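Local coordinates for Tv2483 (Treponema vincentii, PDB 6DET), which binds L-arginine with high selectivity as the solute-binding lipoprotein of what is probably an ABC-type amino-acid uptake system, at residues Y179-D183 and P205-I209. Sequence-based numbering, arbitrary orientation.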
# COMPACT_ATOMS: atom_id res chain seq x y z
N TYR A 179 -16.21 -3.54 0.02
CA TYR A 179 -17.37 -2.74 0.41
C TYR A 179 -18.65 -3.32 -0.15
O TYR A 179 -19.71 -3.20 0.49
CB TYR A 179 -17.18 -1.29 -0.06
CG TYR A 179 -16.21 -0.54 0.82
CD1 TYR A 179 -16.64 0.03 2.01
CD2 TYR A 179 -14.87 -0.39 0.45
CE1 TYR A 179 -15.78 0.70 2.82
CE2 TYR A 179 -13.97 0.29 1.28
CZ TYR A 179 -14.45 0.84 2.47
OH TYR A 179 -13.63 1.52 3.32
N GLU A 180 -18.58 -3.97 -1.31
CA GLU A 180 -19.76 -4.63 -1.86
C GLU A 180 -20.23 -5.76 -0.97
O GLU A 180 -21.43 -5.95 -0.76
CB GLU A 180 -19.47 -5.16 -3.26
CG GLU A 180 -19.30 -4.09 -4.32
CD GLU A 180 -18.68 -4.64 -5.59
OE1 GLU A 180 -18.61 -5.88 -5.74
OE2 GLU A 180 -18.26 -3.82 -6.44
N ALA A 181 -19.29 -6.56 -0.46
CA ALA A 181 -19.66 -7.64 0.45
C ALA A 181 -20.21 -7.07 1.75
O ALA A 181 -21.14 -7.63 2.34
CB ALA A 181 -18.46 -8.55 0.71
N LEU A 182 -19.64 -5.95 2.21
CA LEU A 182 -20.13 -5.30 3.42
C LEU A 182 -21.55 -4.77 3.22
O LEU A 182 -22.40 -4.92 4.10
CB LEU A 182 -19.18 -4.18 3.85
CG LEU A 182 -19.40 -3.62 5.25
CD1 LEU A 182 -19.23 -4.71 6.30
CD2 LEU A 182 -18.47 -2.46 5.54
N ASP A 183 -21.81 -4.16 2.06
CA ASP A 183 -23.18 -3.77 1.73
C ASP A 183 -24.06 -4.99 1.53
O ASP A 183 -25.26 -4.96 1.86
CB ASP A 183 -23.18 -2.90 0.47
CG ASP A 183 -22.31 -1.65 0.60
OD1 ASP A 183 -21.97 -1.25 1.73
OD2 ASP A 183 -21.96 -1.06 -0.45
N PRO A 205 -20.15 7.99 5.91
CA PRO A 205 -20.38 7.54 7.29
C PRO A 205 -21.51 6.54 7.48
O PRO A 205 -21.99 6.36 8.60
CB PRO A 205 -20.73 8.85 8.00
CG PRO A 205 -21.52 9.52 7.00
CD PRO A 205 -20.70 9.33 5.72
N GLN A 206 -21.98 5.92 6.40
CA GLN A 206 -22.77 4.71 6.51
C GLN A 206 -21.91 3.59 7.08
O GLN A 206 -22.39 2.47 7.31
CB GLN A 206 -23.33 4.30 5.14
CG GLN A 206 -22.27 4.10 4.06
CD GLN A 206 -22.84 3.59 2.76
OE1 GLN A 206 -23.61 2.62 2.74
NE2 GLN A 206 -22.48 4.23 1.66
N TYR A 207 -20.64 3.87 7.31
CA TYR A 207 -19.68 2.88 7.76
C TYR A 207 -19.13 3.28 9.12
O TYR A 207 -19.01 4.47 9.43
CB TYR A 207 -18.53 2.73 6.75
CG TYR A 207 -18.99 2.21 5.40
CD1 TYR A 207 -19.71 1.04 5.29
CD2 TYR A 207 -18.71 2.91 4.23
CE1 TYR A 207 -20.14 0.56 4.06
CE2 TYR A 207 -19.13 2.44 2.98
CZ TYR A 207 -19.85 1.27 2.91
OH TYR A 207 -20.28 0.78 1.70
N SER A 208 -18.80 2.28 9.92
CA SER A 208 -18.26 2.49 11.26
C SER A 208 -16.88 1.86 11.34
O SER A 208 -16.65 0.77 10.80
CB SER A 208 -19.20 1.89 12.32
OG SER A 208 -18.53 1.76 13.57
N ILE A 209 -15.96 2.55 11.97
CA ILE A 209 -14.63 2.02 12.22
C ILE A 209 -14.53 1.57 13.66
O ILE A 209 -14.82 2.34 14.59
CB ILE A 209 -13.54 3.06 11.90
CG1 ILE A 209 -13.61 3.51 10.44
CG2 ILE A 209 -12.16 2.49 12.18
CD1 ILE A 209 -12.79 4.78 10.18
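Tyr-207, on the short strand 207-209, directs its ring at helix 175-184 and contacts three of its side chains. The polar link is one hydrogen bond, from Tyr-207 OH to Asp-183 OD1 at 2.6 Å. It uses the syn lone pair of OD1; the carboxylate and phenol ring planes differ by just 5°, and OD1 lies at the ring edge, in plane. With chi1 at -57°, Asp-183 carries its carboxylate beside its own backbone N and round to the hydroxyl.

The aromatic pair is oblique: the ring centroids of Tyr-179 and Tyr-207 lie 5.1 Å apart, with planes at 55°. Tyr-179 CD1 and CE1 lie over one face of the Tyr-207 ring, offset toward its rim, with CD1 3.6 Å from Tyr-207 CZ. On the opposite face CG of the preceding residue, Gln-206, sits over the ring centre, 3.6 Å above the plane.

Aliphatic packing comes from Leu-182, whose CD2 meets Tyr-207 CD1 at 3.7 Å. Leu-129 touches both side chains, and Leu-201 touches both tyrosines.

This surface contact joins helix 175-184 to strand 207-209, which pairs antiparallel with strand 120-129; the Tyr-179 side chain lies about 11 Å from the bound arginine. The short, coplanar bond probably favours an ionised Asp-183 and, together with the groups over both faces, probably limits ring rotation.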